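Local coordinates for uncharacterized protein MJ1062 (PDB 3EO4) that is of unknown function but carries, as its C-terminal part, a GNAT-fold domain that probably transfers acyl groups from acyl-coenzyme A, at residues P46-W49 and E50-Y53; G104-I107 and G108-V112; M57-N61 and R62-I66. All blocks are in the same frame, centred on the assembly; numbering follows the deposited sequence.

Contact 1: P46-W49 and E50-Y53; sequences PLKW and EEHY
Trp49 and Tyr53, one helical turn apart at the start of helix 49-58, lie side by side with their side chains pointing the same way. In both residues CG is anti to the backbone N (chi1 178° in Trp49), which brings the two rings to the same flank of the helix. Their planes are only 19° apart, but they are slid so far that little of one ring covers the other, the six-membered ring of Trp49 and the Tyr53 ring having centroids 5.3 Å apart. The real contact is made at the near end of Tyr53: its CB sits over one face of the indole as a CH-pi donor, 4.1 Å from the centroid of the five-membered ring, and its CD1 comes within 3.5 Å of Trp49 CZ2. His52 completes the aromatic cluster at an oblique angle, its CD2 lying 3.9 Å from Trp49 CZ3, which meets the imidazole edge in its plane. The far nitrogen of that imidazole, NE2, is hydrogen-bonded to the carbonyl of Leu24. On another flank Glu51 folds back over the helix start, where OE1 accepts the Lys48 N-H at 3.1 Å, met from above the carboxylate plane (56° out of it). The aliphatic part of Lys48 crosses this carboxylate. Arg76 of the second subunit makes a cation-pi contact with Trp49, so the cluster also faces the dimer partner. With Lys48 as N-cap and Glu51 three residues on, the N-terminus of this helix has one half of a capping box.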
loop_
_atom_site.group_PDB
_atom_site.type_symbol
_atom_site.label_atom_id
_atom_site.label_comp_id
_atom_site.label_asym_id
_atom_site.label_seq_id
_atom_site.Cartn_x
_atom_site.Cartn_y
_atom_site.Cartn_z
ATOM N N PRO A 46 -2.160 8.781 -8.460
ATOM C CA PRO A 46 -2.641 7.617 -7.717
ATOM C C PRO A 46 -3.979 7.145 -8.292
ATOM O O PRO A 46 -4.662 7.905 -8.977
ATOM C CB PRO A 46 -2.848 8.169 -6.301
ATOM C CG PRO A 46 -2.001 9.351 -6.234
ATOM C CD PRO A 46 -2.053 9.965 -7.589
ATOM N N LEU A 47 -4.347 5.903 -8.007
ATOM C CA LEU A 47 -5.617 5.340 -8.496
ATOM C C LEU A 47 -6.814 5.836 -7.714
ATOM O O LEU A 47 -6.671 6.283 -6.587
ATOM C CB LEU A 47 -5.554 3.825 -8.383
ATOM C CG LEU A 47 -5.104 2.952 -9.555
ATOM C CD1 LEU A 47 -4.136 3.635 -10.526
ATOM C CD2 LEU A 47 -4.567 1.638 -9.031
ATOM N N LYS A 48 -8.002 5.762 -8.298
ATOM C CA LYS A 48 -9.225 5.993 -7.534
ATOM C C LYS A 48 -9.886 4.636 -7.300
ATOM O O LYS A 48 -9.837 3.767 -8.167
ATOM C CB LYS A 48 -10.157 6.955 -8.278
ATOM C CG LYS A 48 -9.446 8.234 -8.675
ATOM C CD LYS A 48 -10.380 9.268 -9.295
ATOM C CE LYS A 48 -9.561 10.304 -10.019
ATOM N NZ LYS A 48 -10.422 11.371 -10.579
ATOM N N TRP A 49 -10.483 4.446 -6.126
ATOM C CA TRP A 49 -11.185 3.201 -5.824
ATOM C C TRP A 49 -12.161 2.801 -6.956
ATOM O O TRP A 49 -12.133 1.658 -7.416
ATOM C CB TRP A 49 -11.913 3.296 -4.486
ATOM C CG TRP A 49 -12.704 2.057 -4.149
ATOM C CD1 TRP A 49 -14.062 1.920 -4.162
ATOM C CD2 TRP A 49 -12.173 0.785 -3.729
ATOM N NE1 TRP A 49 -14.411 0.639 -3.796
ATOM C CE2 TRP A 49 -13.270 -0.078 -3.534
ATOM C CE3 TRP A 49 -10.870 0.291 -3.525
ATOM C CZ2 TRP A 49 -13.114 -1.408 -3.115
ATOM C CZ3 TRP A 49 -10.711 -1.047 -3.121
ATOM C CH2 TRP A 49 -11.831 -1.870 -2.914
ATOM N N GLU A 50 -12.987 3.732 -7.426
ATOM C CA GLU A 50 -13.960 3.388 -8.470
ATOM C C GLU A 50 -13.291 2.763 -9.701
ATOM O O GLU A 50 -13.768 1.755 -10.201
ATOM C CB GLU A 50 -14.865 4.585 -8.823
ATOM C CG GLU A 50 -14.183 5.624 -9.686
ATOM C CD GLU A 50 -14.322 7.019 -9.137
ATOM O OE1 GLU A 50 -15.218 7.747 -9.642
ATOM O OE2 GLU A 50 -13.540 7.380 -8.201
ATOM N N GLU A 51 -12.145 3.306 -10.125
ATOM C CA GLU A 51 -11.371 2.743 -11.238
ATOM C C GLU A 51 -10.786 1.374 -10.886
ATOM O O GLU A 51 -10.838 0.430 -11.670
ATOM C CB GLU A 51 -10.192 3.647 -11.587
ATOM C CG GLU A 51 -10.533 5.092 -11.930
ATOM C CD GLU A 51 -9.291 6.000 -11.943
ATOM O OE1 GLU A 51 -8.228 5.642 -11.346
ATOM O OE2 GLU A 51 -9.399 7.106 -12.541
ATOM N N HIS A 52 -10.199 1.293 -9.707
ATOM C CA HIS A 52 -9.635 0.052 -9.238
ATOM C C HIS A 52 -10.689 -1.058 -9.120
ATOM O O HIS A 52 -10.437 -2.213 -9.480
ATOM C CB HIS A 52 -8.964 0.303 -7.897
ATOM C CG HIS A 52 -8.214 -0.871 -7.369
ATOM N ND1 HIS A 52 -7.169 -1.454 -8.051
ATOM C CD2 HIS A 52 -8.339 -1.556 -6.210
ATOM C CE1 HIS A 52 -6.695 -2.462 -7.344
ATOM N NE2 HIS A 52 -7.382 -2.541 -6.217
ATOM N N TYR A 53 -11.852 -0.702 -8.595
ATOM C CA TYR A 53 -12.883 -1.684 -8.317
ATOM C C TYR A 53 -13.600 -2.089 -9.604
ATOM O O TYR A 53 -14.019 -3.234 -9.775
ATOM C CB TYR A 53 -13.878 -1.145 -7.272
ATOM C CG TYR A 53 -14.756 -2.222 -6.688
ATOM C CD1 TYR A 53 -14.194 -3.224 -5.898
ATOM C CD2 TYR A 53 -16.125 -2.272 -6.956
ATOM C CE1 TYR A 53 -14.957 -4.226 -5.361
ATOM C CE2 TYR A 53 -16.911 -3.290 -6.421
ATOM C CZ TYR A 53 -16.297 -4.266 -5.616
ATOM O OH TYR A 53 -16.996 -5.303 -5.049
HETATM O O HOH W 1 -6.175 8.256 -10.971
#

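Contact 2: G104-I107 and G108-V112; sequences GKHI and GRHSV. With MES (2-(N-morpholino)-ethanesulfonic acid), chain E.
In the GNAT fold the loop leading into helix 107-121 is the one that normally cradles the pyrophosphate of acyl-coenzyme A, and here it closes with His106, the N-cap residue, meeting His110 one turn on. A buffer molecule, MES, sits at the loop, probably where the pyrophosphate would lie, and its sulfonate probably imitates a phosphate: Gly104 N donates to MES O1S at 2.7 Å and Gly108 N to MES O2S at 3.2 Å. MES is also hydrogen-bonded to Asn135 ND2. Gly108, with no side chain, lets the sulfonate come up to its N, and the negative charge probably also gains from the helix N-terminus. His106 O receives the regular helical bond from His110 N, and His110 ND1 approaches the same oxygen at 2.7 Å, though its N-H is bent to 126° and the bond is weak. The imidazole can fold back this far because His110 CG lies beside its own backbone N (chi1 -72°), and its CE1 then rests 3.6 Å from His106 CB, at the edge of the His106 ring. Were His110 replaced by an alanine, His106 O would probably keep the backbone bond but lose this second donor, and the flank of His106 CB would lose its cover. Arg109 runs alongside His106, its CD 4.0 Å from His106 CD2, while its NE is hydrogen-bonded to Ser144. Facing inward, Ile107 packs on Ile67 and Ile97, seating the first turn against the central sheet. Its carbonyl is gripped twice by Ser111: N at 3.0 Å and OG at 2.9 Å reach Ile107 O from opposite faces of the carbonyl plane.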
loop_
_atom_site.group_PDB
_atom_site.type_symbol
_atom_site.label_atom_id
_atom_site.label_comp_id
_atom_site.label_asym_id
_atom_site.label_seq_id
_atom_site.Cartn_x
_atom_site.Cartn_y
_atom_site.Cartn_z
ATOM N N GLY A 104 15.581 -6.187 -6.225
ATOM C CA GLY A 104 16.936 -6.676 -6.455
ATOM C C GLY A 104 17.303 -7.896 -5.616
ATOM O O GLY A 104 18.480 -8.166 -5.432
ATOM N N LYS A 105 16.313 -8.645 -5.122
ATOM C CA LYS A 105 16.581 -9.884 -4.343
ATOM C C LYS A 105 15.938 -11.163 -4.899
ATOM O O LYS A 105 15.815 -12.172 -4.178
ATOM C CB LYS A 105 16.228 -9.693 -2.869
ATOM C CG LYS A 105 17.228 -8.802 -2.160
ATOM C CD LYS A 105 16.676 -8.274 -0.849
ATOM C CE LYS A 105 17.787 -7.594 -0.060
ATOM N NZ LYS A 105 17.226 -6.693 0.977
ATOM N N HIS A 106 15.555 -11.103 -6.180
ATOM C CA HIS A 106 15.068 -12.249 -6.952
ATOM C C HIS A 106 13.641 -12.678 -6.641
ATOM O O HIS A 106 13.168 -13.680 -7.169
ATOM C CB HIS A 106 15.993 -13.462 -6.794
ATOM C CG HIS A 106 17.349 -13.278 -7.392
ATOM N ND1 HIS A 106 18.099 -12.138 -7.205
ATOM C CD2 HIS A 106 18.112 -14.112 -8.140
ATOM C CE1 HIS A 106 19.262 -12.269 -7.818
ATOM N NE2 HIS A 106 19.294 -13.457 -8.396
ATOM N N ILE A 107 12.952 -11.929 -5.791
ATOM C CA ILE A 107 11.572 -12.280 -5.466
ATOM C C ILE A 107 10.685 -12.235 -6.691
ATOM O O ILE A 107 9.862 -13.142 -6.908
ATOM C CB ILE A 107 11.024 -11.395 -4.352
ATOM C CG1 ILE A 107 11.652 -11.851 -3.026
ATOM C CG2 ILE A 107 9.509 -11.522 -4.268
ATOM C CD1 ILE A 107 12.139 -10.754 -2.150
ATOM N N GLY A 108 10.857 -11.189 -7.499
ATOM C CA GLY A 108 10.025 -11.041 -8.691
ATOM C C GLY A 108 10.333 -12.151 -9.673
ATOM O O GLY A 108 9.442 -12.750 -10.269
ATOM N N ARG A 109 11.620 -12.418 -9.829
ATOM C CA ARG A 109 12.088 -13.471 -10.703
ATOM C C ARG A 109 11.464 -14.825 -10.342
ATOM O O ARG A 109 10.902 -15.493 -11.203
ATOM C CB ARG A 109 13.605 -13.529 -10.622
ATOM C CG ARG A 109 14.231 -14.504 -11.556
ATOM C CD ARG A 109 15.707 -14.672 -11.288
ATOM N NE ARG A 109 16.236 -15.589 -12.291
ATOM C CZ ARG A 109 16.492 -16.879 -12.088
ATOM N NH1 ARG A 109 16.315 -17.435 -10.881
ATOM N NH2 ARG A 109 16.952 -17.611 -13.100
ATOM N N HIS A 110 11.573 -15.223 -9.076
ATOM C CA HIS A 110 11.002 -16.489 -8.599
ATOM C C HIS A 110 9.484 -16.536 -8.738
ATOM O O HIS A 110 8.928 -17.573 -9.020
ATOM C CB HIS A 110 11.374 -16.720 -7.144
ATOM C CG HIS A 110 12.811 -17.082 -6.948
ATOM N ND1 HIS A 110 13.850 -16.303 -7.420
ATOM C CD2 HIS A 110 13.389 -18.137 -6.323
ATOM C CE1 HIS A 110 15.003 -16.867 -7.105
ATOM N NE2 HIS A 110 14.752 -17.979 -6.437
ATOM N N SER A 111 8.824 -15.413 -8.520
ATOM C CA SER A 111 7.360 -15.354 -8.655
ATOM C C SER A 111 6.948 -15.572 -10.100
ATOM O O SER A 111 6.040 -16.370 -10.387
ATOM C CB SER A 111 6.802 -14.004 -8.192
ATOM O OG SER A 111 7.042 -13.787 -6.829
ATOM N N VAL A 112 7.613 -14.870 -11.015
ATOM C CA VAL A 112 7.320 -15.049 -12.428
ATOM C C VAL A 112 7.581 -16.508 -12.847
ATOM O O VAL A 112 6.754 -17.114 -13.519
ATOM C CB VAL A 112 8.055 -14.024 -13.312
ATOM C CG1 VAL A 112 7.928 -14.401 -14.780
ATOM C CG2 VAL A 112 7.507 -12.603 -13.045
HETATM O O1 MES E . 8.599 -2.936 -11.775
HETATM C C2 MES E . 8.110 -4.163 -11.216
HETATM C C3 MES E . 9.233 -5.175 -10.934
HETATM N N4 MES E . 10.291 -4.483 -10.193
HETATM C C5 MES E . 10.179 -3.063 -9.860
HETATM C C6 MES E . 9.721 -2.321 -11.107
HETATM C C7 MES E . 11.500 -5.204 -9.796
HETATM C C8 MES E . 11.134 -6.367 -8.860
HETATM S S MES E . 12.527 -7.217 -8.520
HETATM O O1S MES E . 13.470 -6.235 -7.944
HETATM O O2S MES E . 12.335 -8.338 -7.560
HETATM O O3S MES E . 13.106 -7.755 -9.766
#

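Contact 3: M57-N61 and R62-I66; sequences MSREN and RVDWI
Arg59, just after helix 49-58, reaches across the turn to Asp64 on strand 63-71. Bent at chi3 (66°), it presents NE and NH1 side-on, both to the single oxygen OD2 of Asp64: NH1 lies 2.6 Å from OD2, at its anti lone pair, and NE 3.0 Å from it, above the carboxylate plane. Further back, Arg59 CB packs 4.0 Å from Arg62 CD, where the two arginine chains cross at about a right angle. A water bridges Arg59 NH1 and the backbone N of Asp64. Glu60 and Asn61 then carry the chain round, Asn61 with a positive phi, to Arg62. This second arginine forks onto the same carboxylate almost straight, NE to Asp64 OD2 at 2.9 Å and NH2 to Asp64 OD1 at 2.8 Å, both on syn lone pairs. OD2 therefore takes three N-H groups, and the buried carboxylate probably offsets the like charges of the arginines. The result is a salt-bridge network that staples the helix-to-strand turn entering the central antiparallel sheet of the GNAT domain, beside the pocket in which Asn61 meets a bound polyether.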
loop_
_atom_site.group_PDB
_atom_site.type_symbol
_atom_site.label_atom_id
_atom_site.label_comp_id
_atom_site.label_asym_id
_atom_site.label_seq_id
_atom_site.Cartn_x
_atom_site.Cartn_y
_atom_site.Cartn_z
HETATM N N MSE A 57 -14.113 -5.929 -10.935
HETATM C CA MSE A 57 -15.361 -6.502 -11.416
HETATM C C MSE A 57 -15.328 -6.783 -12.922
HETATM O O MSE A 57 -16.205 -7.462 -13.437
HETATM C CB MSE A 57 -16.555 -5.587 -11.077
HETATM C CG MSE A 57 -16.729 -5.299 -9.571
HETATM SE SE MSE A 57 -17.065 -6.946 -8.504
HETATM C CE MSE A 57 -18.978 -7.162 -8.976
ATOM N N SER A 58 -14.327 -6.251 -13.622
ATOM C CA SER A 58 -14.219 -6.416 -15.074
ATOM C C SER A 58 -13.340 -7.593 -15.504
ATOM O O SER A 58 -13.340 -7.948 -16.689
ATOM C CB SER A 58 -13.645 -5.152 -15.712
ATOM O OG SER A 58 -14.672 -4.339 -16.261
ATOM N N ARG A 59 -12.578 -8.169 -14.563
ATOM C CA ARG A 59 -11.543 -9.124 -14.920
ATOM C C ARG A 59 -12.069 -10.302 -15.783
ATOM O O ARG A 59 -13.103 -10.882 -15.478
ATOM C CB ARG A 59 -10.812 -9.636 -13.668
ATOM C CG ARG A 59 -10.178 -8.541 -12.823
ATOM C CD ARG A 59 -9.846 -9.026 -11.421
ATOM N NE ARG A 59 -8.805 -10.033 -11.438
ATOM C CZ ARG A 59 -8.983 -11.318 -11.131
ATOM N NH1 ARG A 59 -7.953 -12.159 -11.188
ATOM N NH2 ARG A 59 -10.176 -11.761 -10.747
ATOM N N GLU A 60 -11.358 -10.605 -16.873
ATOM C CA GLU A 60 -11.601 -11.790 -17.689
ATOM C C GLU A 60 -10.289 -12.304 -18.237
ATOM O O GLU A 60 -9.369 -11.512 -18.487
ATOM C CB GLU A 60 -12.514 -11.458 -18.863
ATOM C CG GLU A 60 -13.963 -11.757 -18.595
ATOM C CD GLU A 60 -14.841 -10.526 -18.766
ATOM O OE1 GLU A 60 -14.277 -9.437 -19.082
ATOM O OE2 GLU A 60 -16.082 -10.645 -18.573
ATOM N N ASN A 61 -10.217 -13.620 -18.438
ATOM C CA ASN A 61 -9.058 -14.278 -19.063
ATOM C C ASN A 61 -7.746 -13.943 -18.371
ATOM O O ASN A 61 -6.698 -13.822 -19.013
ATOM C CB ASN A 61 -8.991 -13.929 -20.561
ATOM C CG ASN A 61 -10.206 -14.399 -21.316
ATOM O OD1 ASN A 61 -10.470 -15.603 -21.394
ATOM N ND2 ASN A 61 -10.964 -13.465 -21.862
ATOM N N ARG A 62 -7.810 -13.767 -17.057
ATOM C CA ARG A 62 -6.623 -13.482 -16.273
ATOM C C ARG A 62 -6.713 -14.136 -14.912
ATOM O O ARG A 62 -7.792 -14.522 -14.465
ATOM C CB ARG A 62 -6.399 -11.977 -16.114
ATOM C CG ARG A 62 -7.505 -11.213 -15.393
ATOM C CD ARG A 62 -7.150 -9.714 -15.311
ATOM N NE ARG A 62 -6.016 -9.401 -14.427
ATOM C CZ ARG A 62 -5.052 -8.516 -14.723
ATOM N NH1 ARG A 62 -5.054 -7.888 -15.891
ATOM N NH2 ARG A 62 -4.073 -8.263 -13.856
ATOM N N VAL A 63 -5.556 -14.291 -14.287
ATOM C CA VAL A 63 -5.449 -14.758 -12.927
ATOM C C VAL A 63 -4.494 -13.777 -12.242
ATOM O O VAL A 63 -3.493 -13.365 -12.850
ATOM C CB VAL A 63 -4.877 -16.182 -12.876
ATOM C CG1 VAL A 63 -4.466 -16.570 -11.426
ATOM C CG2 VAL A 63 -5.857 -17.193 -13.467
ATOM N N ASP A 64 -4.826 -13.378 -11.011
ATOM C CA ASP A 64 -3.938 -12.546 -10.206
ATOM C C ASP A 64 -3.581 -13.251 -8.914
ATOM O O ASP A 64 -4.438 -13.869 -8.267
ATOM C CB ASP A 64 -4.614 -11.220 -9.865
ATOM C CG ASP A 64 -4.872 -10.377 -11.083
ATOM O OD1 ASP A 64 -4.057 -9.464 -11.353
ATOM O OD2 ASP A 64 -5.892 -10.629 -11.766
ATOM N N TRP A 65 -2.312 -13.177 -8.542
ATOM C CA TRP A 65 -1.850 -13.762 -7.280
ATOM C C TRP A 65 -1.256 -12.664 -6.404
ATOM O O TRP A 65 -0.775 -11.645 -6.893
ATOM C CB TRP A 65 -0.761 -14.814 -7.502
ATOM C CG TRP A 65 -1.098 -16.084 -8.230
ATOM C CD1 TRP A 65 -1.418 -17.298 -7.657
ATOM C CD2 TRP A 65 -1.041 -16.323 -9.656
ATOM N NE1 TRP A 65 -1.597 -18.253 -8.636
ATOM C CE2 TRP A 65 -1.367 -17.689 -9.866
ATOM C CE3 TRP A 65 -0.771 -15.514 -10.771
ATOM C CZ2 TRP A 65 -1.437 -18.265 -11.152
ATOM C CZ3 TRP A 65 -0.833 -16.090 -12.058
ATOM C CH2 TRP A 65 -1.166 -17.451 -12.235
ATOM N N ILE A 66 -1.311 -12.886 -5.099
ATOM C CA ILE A 66 -0.512 -12.169 -4.143
ATOM C C ILE A 66 0.758 -12.993 -3.934
ATOM O O ILE A 66 0.701 -14.227 -3.818
ATOM C CB ILE A 66 -1.251 -12.075 -2.768
ATOM C CG1 ILE A 66 -2.632 -11.431 -2.942
ATOM C CG2 ILE A 66 -0.446 -11.295 -1.764
ATOM C CD1 ILE A 66 -2.562 -10.008 -3.537
HETATM O O HOH W 2 -7.296 -14.597 -9.901
#

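The three contacts run in series along one GNAT domain. Contacts 1 and 3 share helix 49-58, one at its start and the other just past its end, with centres 16 Å apart. Contact 2 lies on the other side of the chain's centre from both: its nearest atoms are about 7 Å from contact 3 and about 18 Å from contact 1. Contact 2 holds MES in the probable cofactor loop. Contact 3 borders the polyether pocket, the Asn61 side chain being about 3 Å from that ligand, and Arg62 comes within about 5 Å of a different MES molecule. Contact 1 instead faces the second subunit, which touches neither of the others.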